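PDB 6RY0: mannan endo-1,6-alpha-mannosidase from Chaetomium thermophilum, which probably hydrolyses alpha-1,6-mannosidic linkages in mannans, as a calcium-binding family 76 enzyme associated with transfer of GPI-anchored glycoproteins into the fungal cell wall. Local coordinates for residues L43-D46 / M47-Y51; A219-A222 / E223-F226; D227-A231 / V232-D236. All blocks are in the same frame, centred on the assembly; numbering follows the deposited sequence. Where two conformers were deposited one is given.

Interaction 1. Residues L43-D46 / M47-Y51; sequences LAYD and MMLFY
Y45 meets L49 one turn further along the chain in a local i to i+4 contact, where helix 33-48 runs out into a turn, packed against helices 76-93 and 389-401. With CG of Y45 trans to the backbone N (chi1 176°), the phenol ring comes up against the forked end of L49, CE1 lying 3.8 Å from CD1 of L49. D46 runs beside L49 in the same direction and brings OD1 to 3.8 Å from CD1 of L49; this oxygen also lies in the plane of the Y45 ring, at its edge, while R367 holds it in a salt bridge. Beneath the side chains, M47 N binds L43 O at 2.9 Å and M48 N binds A44 O at 3.1 Å, the latter carbonyl also accepting the hydroxyl of Y86. L49 N continues the series to Y45 O at 3.1 Å, with a weak second bond to D46 O, and a type I beta turn runs from M48 to Y51. F50 sets CD2 3.5 Å from D46 O, its ring meeting that oxygen obliquely. M47 packs on Y86 and M393, F50 on A389 and A392.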
loop_
_atom_site.group_PDB
_atom_site.type_symbol
_atom_site.label_atom_id
_atom_site.label_comp_id
_atom_site.label_asym_id
_atom_site.label_seq_id
_atom_site.Cartn_x
_atom_site.Cartn_y
_atom_site.Cartn_z
ATOM N N LEU A 43 0.332 13.687 14.576
ATOM C CA LEU A 43 0.746 13.375 13.212
ATOM C C LEU A 43 -0.481 13.188 12.311
ATOM O O LEU A 43 -0.458 13.563 11.119
ATOM C CB LEU A 43 1.611 12.119 13.200
ATOM C CG LEU A 43 3.020 12.329 13.755
ATOM C CD1 LEU A 43 3.606 11.003 14.192
ATOM C CD2 LEU A 43 3.890 13.006 12.740
ATOM N N ALA A 44 -1.556 12.615 12.837
ATOM C CA ALA A 44 -2.778 12.441 12.069
ATOM C C ALA A 44 -3.380 13.804 11.723
ATOM O O ALA A 44 -3.928 14.000 10.633
ATOM C CB ALA A 44 -3.769 11.549 12.814
ATOM N N TYR A 45 -3.318 14.742 12.657
ATOM C CA TYR A 45 -3.764 16.117 12.419
ATOM C C TYR A 45 -2.918 16.766 11.326
ATOM O O TYR A 45 -3.460 17.341 10.386
ATOM C CB TYR A 45 -3.687 16.887 13.764
ATOM C CG TYR A 45 -4.038 18.344 13.624
ATOM C CD1 TYR A 45 -3.097 19.274 13.227
ATOM C CD2 TYR A 45 -5.342 18.790 13.901
ATOM C CE1 TYR A 45 -3.485 20.637 13.061
ATOM C CE2 TYR A 45 -5.708 20.122 13.751
ATOM C CZ TYR A 45 -4.798 21.004 13.300
ATOM O OH TYR A 45 -5.136 22.321 13.099
ATOM N N ASP A 46 -1.594 16.713 11.447
ATOM C CA ASP A 46 -0.746 17.370 10.466
ATOM C C ASP A 46 -0.897 16.772 9.086
ATOM O O ASP A 46 -0.868 17.507 8.104
ATOM C CB ASP A 46 0.715 17.349 10.891
ATOM C CG ASP A 46 1.076 18.477 11.843
ATOM O OD1 ASP A 46 0.193 19.311 12.144
ATOM O OD2 ASP A 46 2.270 18.540 12.276
ATOM N N MET A 47 -1.087 15.467 8.962
ATOM C CA MET A 47 -1.305 14.878 7.651
ATOM C C MET A 47 -2.653 15.357 7.076
ATOM O O MET A 47 -2.765 15.648 5.893
ATOM C CB MET A 47 -1.251 13.351 7.762
ATOM C CG MET A 47 -1.592 12.565 6.515
ATOM S SD MET A 47 -0.455 12.880 5.183
ATOM C CE MET A 47 -1.423 12.490 3.743
ATOM N N MET A 48 -3.666 15.457 7.921
ATOM C CA MET A 48 -4.991 15.831 7.453
ATOM C C MET A 48 -5.002 17.269 6.947
ATOM O O MET A 48 -5.825 17.588 6.097
ATOM C CB MET A 48 -6.041 15.606 8.543
ATOM C CG MET A 48 -7.507 15.729 8.144
ATOM S SD MET A 48 -7.930 14.501 6.873
ATOM C CE MET A 48 -8.087 12.847 7.417
ATOM N N LEU A 49 -4.095 18.134 7.414
ATOM C CA LEU A 49 -4.030 19.500 6.912
ATOM C C LEU A 49 -3.780 19.535 5.394
ATOM O O LEU A 49 -4.142 20.506 4.726
ATOM C CB LEU A 49 -2.945 20.313 7.607
ATOM C CG LEU A 49 -3.181 20.591 9.088
ATOM C CD1 LEU A 49 -1.930 21.283 9.660
ATOM C CD2 LEU A 49 -4.409 21.450 9.312
ATOM N N PHE A 50 -3.118 18.513 4.835
ATOM C CA PHE A 50 -2.887 18.495 3.397
ATOM C C PHE A 50 -4.160 18.236 2.598
ATOM O O PHE A 50 -4.214 18.537 1.407
ATOM C CB PHE A 50 -1.863 17.412 3.048
ATOM C CG PHE A 50 -0.475 17.709 3.535
ATOM C CD1 PHE A 50 0.391 18.494 2.796
ATOM C CD2 PHE A 50 -0.015 17.164 4.703
ATOM C CE1 PHE A 50 1.671 18.760 3.246
ATOM C CE2 PHE A 50 1.263 17.447 5.164
ATOM C CZ PHE A 50 2.104 18.248 4.436
ATOM N N TYR A 51 -5.117 17.581 3.220
ATOM C CA TYR A 51 -6.302 17.047 2.570
ATOM C C TYR A 51 -7.439 18.060 2.632
ATOM O O TYR A 51 -7.792 18.520 3.702
ATOM C CB TYR A 51 -6.715 15.763 3.264
ATOM C CG TYR A 51 -7.972 15.156 2.715
ATOM C CD1 TYR A 51 -7.986 14.517 1.486
ATOM C CD2 TYR A 51 -9.157 15.179 3.445
ATOM C CE1 TYR A 51 -9.155 13.945 0.985
ATOM C CE2 TYR A 51 -10.320 14.614 2.956
ATOM C CZ TYR A 51 -10.316 13.997 1.724
ATOM O OH TYR A 51 -11.428 13.407 1.205
#

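Interaction 2. Residues A219-A222 / E223-F226; sequences AEWA and EKIF
W221, A222 and E223 are the residues most covered where two successive turns of helix 216-231 close on each other. The contact is intrahelical and rests on four regular i to i+4 backbone bonds of 2.9 to 3.0 Å: E223 N to A219 O, K224 N to E220 O, I225 N to W221 O, and F226 N to A222 O. Side chains add little across the two turns. The indole of W221 has its benzo side toward K224, whose CD stays 4.4 Å from CE3 of W221 and meets the ring obliquely. K224 starts fully extended, CG trans to the backbone N (chi1 -179°), which carries its methylenes outward, past the indole at a loose distance, before the chain bends near its amino end. E223 is modelled in two conformers; in the one described, CG sits beside its own backbone N (chi1 -61°) and lies over the preceding turn by A219 O. The chain then folds sharply at chi2, and the carboxylate leaves the helix for two partners on helix 281-298, OE2 accepting W283 NE1 and OE1 pairing with K282 NZ in a salt bridge. A222 offers only a methyl, which touches M274 and F203. I225 has CG1 beside its backbone N, 3.4 Å from W221 O. Such packing suits a helix built into the (alpha/alpha)6 barrel of family 76. The indole of W221 meets W163 edge-to-face and also contacts H172, I225 rests on N199 and F202, and F226 meets W283 edge-to-face. Helix 216-231 therefore sits between helices 196-213 and 261-278, which A219 and A222 both touch, with helix 281-298 beyond E223.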
loop_
_atom_site.group_PDB
_atom_site.type_symbol
_atom_site.label_atom_id
_atom_site.label_comp_id
_atom_site.label_asym_id
_atom_site.label_seq_id
_atom_site.Cartn_x
_atom_site.Cartn_y
_atom_site.Cartn_z
ATOM N N ALA A 219 -6.604 -17.878 -3.492
ATOM C CA ALA A 219 -5.267 -18.379 -3.157
ATOM C C ALA A 219 -4.580 -18.992 -4.348
ATOM O O ALA A 219 -3.377 -18.842 -4.505
ATOM C CB ALA A 219 -5.375 -19.402 -2.044
ATOM N N GLU A 220 -5.324 -19.720 -5.178
ATOM C CA GLU A 220 -4.701 -20.342 -6.352
ATOM C C GLU A 220 -4.185 -19.276 -7.316
ATOM O O GLU A 220 -3.084 -19.402 -7.865
ATOM C CB GLU A 220 -5.705 -21.271 -7.038
ATOM C CG GLU A 220 -6.187 -22.428 -6.240
ATOM C CD GLU A 220 -7.451 -23.059 -6.821
ATOM O OE1 GLU A 220 -7.886 -22.693 -7.948
ATOM O OE2 GLU A 220 -8.027 -23.931 -6.138
ATOM N N TRP A 221 -4.948 -18.198 -7.500
ATOM C CA TRP A 221 -4.464 -17.070 -8.292
ATOM C C TRP A 221 -3.232 -16.426 -7.662
ATOM O O TRP A 221 -2.279 -16.063 -8.361
ATOM C CB TRP A 221 -5.562 -16.041 -8.490
ATOM C CG TRP A 221 -6.424 -16.246 -9.676
ATOM C CD1 TRP A 221 -7.703 -16.753 -9.709
ATOM C CD2 TRP A 221 -6.128 -15.832 -10.996
ATOM N NE1 TRP A 221 -8.210 -16.675 -10.975
ATOM C CE2 TRP A 221 -7.272 -16.085 -11.786
ATOM C CE3 TRP A 221 -5.018 -15.248 -11.577
ATOM C CZ2 TRP A 221 -7.328 -15.756 -13.129
ATOM C CZ3 TRP A 221 -5.063 -14.952 -12.909
ATOM C CH2 TRP A 221 -6.204 -15.204 -13.674
ATOM N N ALA A 222 -3.271 -16.226 -6.350
ATOM C CA ALA A 222 -2.120 -15.600 -5.685
ATOM C C ALA A 222 -0.873 -16.437 -5.894
ATOM O O ALA A 222 0.200 -15.913 -6.196
ATOM C CB ALA A 222 -2.432 -15.418 -4.220
ATOM N N GLU A 223 -0.996 -17.757 -5.734
ATOM C CA GLU A 223 0.112 -18.705 -5.967
ATOM C C GLU A 223 0.644 -18.513 -7.393
ATOM O O GLU A 223 1.856 -18.461 -7.632
ATOM C CB GLU A 223 -0.319 -20.195 -5.758
ATOM C CG GLU A 223 -0.852 -20.698 -4.337
ATOM C CD GLU A 223 0.185 -21.436 -3.431
ATOM O OE1 GLU A 223 1.366 -21.446 -3.848
ATOM O OE2 GLU A 223 -0.174 -21.965 -2.284
ATOM N N LYS A 224 -0.272 -18.486 -8.361
ATOM C CA LYS A 224 0.110 -18.395 -9.760
ATOM C C LYS A 224 0.899 -17.120 -10.015
ATOM O O LYS A 224 1.923 -17.134 -10.725
ATOM C CB LYS A 224 -1.164 -18.441 -10.621
ATOM C CG LYS A 224 -0.943 -18.375 -12.104
ATOM C CD LYS A 224 -2.291 -18.451 -12.824
ATOM C CE LYS A 224 -2.279 -19.203 -14.140
ATOM N NZ LYS A 224 -1.496 -18.444 -15.091
ATOM N N ILE A 225 0.420 -15.992 -9.491
ATOM C CA ILE A 225 1.094 -14.725 -9.768
ATOM C C ILE A 225 2.440 -14.646 -9.062
ATOM O O ILE A 225 3.420 -14.154 -9.646
ATOM C CB ILE A 225 0.198 -13.543 -9.375
ATOM C CG1 ILE A 225 -1.053 -13.511 -10.199
ATOM C CG2 ILE A 225 0.966 -12.229 -9.362
ATOM C CD1 ILE A 225 -0.802 -13.125 -11.636
ATOM N N PHE A 226 2.532 -15.138 -7.836
ATOM C CA PHE A 226 3.822 -15.175 -7.153
ATOM C C PHE A 226 4.817 -16.029 -7.930
ATOM O O PHE A 226 5.971 -15.649 -8.128
ATOM C CB PHE A 226 3.653 -15.718 -5.742
ATOM C CG PHE A 226 4.891 -15.523 -4.915
ATOM C CD1 PHE A 226 5.917 -16.444 -4.957
ATOM C CD2 PHE A 226 5.033 -14.400 -4.083
ATOM C CE1 PHE A 226 7.067 -16.230 -4.185
ATOM C CE2 PHE A 226 6.161 -14.203 -3.334
ATOM C CZ PHE A 226 7.158 -15.107 -3.400
#

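Interaction 3. Residues D227-A231 / V232-D236; sequences DWLYA and VGYID
V232 turns CG1 into the crowded position between its backbone N and carbonyl carbon (chi1 70°), and W228 swings its indole trans to its own N, so that the methyl lands over the face of the six-membered ring. This CH-pi contact puts CG1 of V232 4.0 Å from CH2 of W228, while the same methyl also covers the centre of the Y234 ring on one face. The phenol of Y234 and the indole stand nearly at right angles, their planes at 86°, with CE2 of Y234 3.8 Å from CH2 of W228 in an oblique meeting. Under these groups helix 216-231 ends in a Schellman motif. V232 N still binds W228 O at 2.9 Å, almost straight. G233 then takes a positive phi of 88°, accompanied by two bonds back into the last turn: G233 N to Y230 O at 3.0 Å, from above the carbonyl plane, and a weak one from Y234 N to L229 O at 3.2 Å. I235 N adds a further weak bond to L229 O at 3.3 Å. The turn folds I235 back over the helix, where CG2 comes to the edge of the Y230 ring, 3.9 Å from CD1 of Y230. L229 CD2 meets CD2 of Y234 at 3.8 Å, the two side chains crossing at about a right angle. The indole N-H of W228 is held by C176 O, V232 and Y234 both touch C252, disulfide partner of C176, and H237 stacks on the ring of Y230.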
loop_
_atom_site.group_PDB
_atom_site.type_symbol
_atom_site.label_atom_id
_atom_site.label_comp_id
_atom_site.label_asym_id
_atom_site.label_seq_id
_atom_site.Cartn_x
_atom_site.Cartn_y
_atom_site.Cartn_z
ATOM N N ASP A 227 4.357 -17.195 -8.389
ATOM C CA ASP A 227 5.237 -18.081 -9.112
ATOM C C ASP A 227 5.703 -17.457 -10.419
ATOM O O ASP A 227 6.834 -17.697 -10.852
ATOM C CB ASP A 227 4.574 -19.428 -9.313
ATOM C CG ASP A 227 4.501 -20.253 -8.013
ATOM O OD1 ASP A 227 5.097 -19.861 -6.976
ATOM O OD2 ASP A 227 3.809 -21.272 -8.036
ATOM N N TRP A 228 4.853 -16.639 -11.037
ATOM C CA TRP A 228 5.233 -15.903 -12.223
ATOM C C TRP A 228 6.315 -14.856 -11.910
ATOM O O TRP A 228 7.310 -14.750 -12.604
ATOM C CB TRP A 228 3.998 -15.248 -12.882
ATOM C CG TRP A 228 4.374 -14.483 -14.103
ATOM C CD1 TRP A 228 4.538 -14.994 -15.364
ATOM C CD2 TRP A 228 4.714 -13.090 -14.181
ATOM N NE1 TRP A 228 4.966 -14.008 -16.211
ATOM C CE2 TRP A 228 5.089 -12.831 -15.517
ATOM C CE3 TRP A 228 4.730 -12.031 -13.266
ATOM C CZ2 TRP A 228 5.479 -11.587 -15.949
ATOM C CZ3 TRP A 228 5.103 -10.778 -13.704
ATOM C CH2 TRP A 228 5.493 -10.575 -15.021
ATOM N N LEU A 229 6.109 -14.083 -10.838
ATOM C CA LEU A 229 7.095 -13.099 -10.421
ATOM C C LEU A 229 8.467 -13.750 -10.160
ATOM O O LEU A 229 9.514 -13.163 -10.429
ATOM C CB LEU A 229 6.618 -12.382 -9.170
ATOM C CG LEU A 229 5.577 -11.289 -9.408
ATOM C CD1 LEU A 229 4.974 -10.844 -8.077
ATOM C CD2 LEU A 229 6.172 -10.106 -10.151
ATOM N N TYR A 230 8.427 -14.938 -9.567
ATOM C CA TYR A 230 9.667 -15.672 -9.319
ATOM C C TYR A 230 10.245 -16.141 -10.652
ATOM O O TYR A 230 11.425 -15.912 -10.930
ATOM C CB TYR A 230 9.424 -16.841 -8.356
ATOM C CG TYR A 230 10.708 -17.451 -7.854
ATOM C CD1 TYR A 230 11.429 -16.826 -6.851
ATOM C CD2 TYR A 230 11.191 -18.626 -8.379
ATOM C CE1 TYR A 230 12.625 -17.345 -6.395
ATOM C CE2 TYR A 230 12.397 -19.160 -7.905
ATOM C CZ TYR A 230 13.090 -18.512 -6.919
ATOM O OH TYR A 230 14.291 -18.988 -6.436
ATOM N N ALA A 231 9.441 -16.781 -11.493
ATOM C CA ALA A 231 9.955 -17.317 -12.750
ATOM C C ALA A 231 10.568 -16.241 -13.641
ATOM O O ALA A 231 11.655 -16.438 -14.183
ATOM C CB ALA A 231 8.832 -18.053 -13.498
ATOM N N VAL A 232 9.893 -15.101 -13.803
ATOM C CA VAL A 232 10.373 -14.045 -14.680
ATOM C C VAL A 232 11.633 -13.396 -14.097
ATOM O O VAL A 232 12.341 -12.680 -14.789
ATOM C CB VAL A 232 9.256 -12.990 -14.936
ATOM C CG1 VAL A 232 8.966 -12.171 -13.698
ATOM C CG2 VAL A 232 9.550 -12.108 -16.119
ATOM N N GLY A 233 11.944 -13.641 -12.817
ATOM C CA GLY A 233 13.171 -13.159 -12.234
ATOM C C GLY A 233 13.078 -11.768 -11.650
ATOM O O GLY A 233 14.096 -11.179 -11.308
ATOM N N TYR A 234 11.864 -11.259 -11.459
ATOM C CA TYR A 234 11.696 -10.020 -10.720
ATOM C C TYR A 234 12.029 -10.243 -9.249
ATOM O O TYR A 234 12.426 -9.294 -8.567
ATOM C CB TYR A 234 10.318 -9.403 -10.894
ATOM C CG TYR A 234 9.940 -8.984 -12.295
ATOM C CD1 TYR A 234 10.822 -9.024 -13.384
ATOM C CD2 TYR A 234 8.654 -8.593 -12.547
ATOM C CE1 TYR A 234 10.402 -8.681 -14.646
ATOM C CE2 TYR A 234 8.217 -8.260 -13.812
ATOM C CZ TYR A 234 9.091 -8.305 -14.876
ATOM O OH TYR A 234 8.691 -8.042 -16.177
ATOM N N ILE A 235 11.845 -11.459 -8.746
ATOM C CA ILE A 235 12.404 -11.888 -7.476
ATOM C C ILE A 235 13.709 -12.583 -7.819
ATOM O O ILE A 235 13.717 -13.551 -8.574
ATOM C CB ILE A 235 11.492 -12.843 -6.733
ATOM C CG1 ILE A 235 10.112 -12.233 -6.498
ATOM C CG2 ILE A 235 12.160 -13.277 -5.429
ATOM C CD1 ILE A 235 9.084 -13.254 -6.015
ATOM N N ASP A 236 14.817 -12.088 -7.252
ATOM C CA ASP A 236 16.125 -12.675 -7.529
ATOM C C ASP A 236 16.201 -14.056 -6.889
ATOM O O ASP A 236 15.996 -14.186 -5.676
ATOM C CB ASP A 236 17.213 -11.734 -6.992
ATOM C CG ASP A 236 18.574 -12.135 -7.468
ATOM O OD1 ASP A 236 19.082 -13.203 -7.051
ATOM O OD2 ASP A 236 19.175 -11.399 -8.269
#

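In the fold
Interactions 2 and 3 follow one another on helix 216-231, the first within its body and the second at its C-terminal end; they touch where F226 CZ lies 3.7 Å from I235 CD1. Interaction 1 belongs to helix 33-48, across the chain's centre, about 37 Å from interaction 2 between centres. All three are partly buried, mixing core-facing residues with exposed ones. Regular backbone bonds carry 219-226, whereas 43-51 and 227-236 both leave a helix, by a beta turn and a Schellman motif respectively. Aromatic and aliphatic packing dominates interaction 3, away from the annotated sites; interaction 1 adds a charged group, D46 tied to R367, and brings the side chain of F50 to about 11 Å from the bound calcium ion.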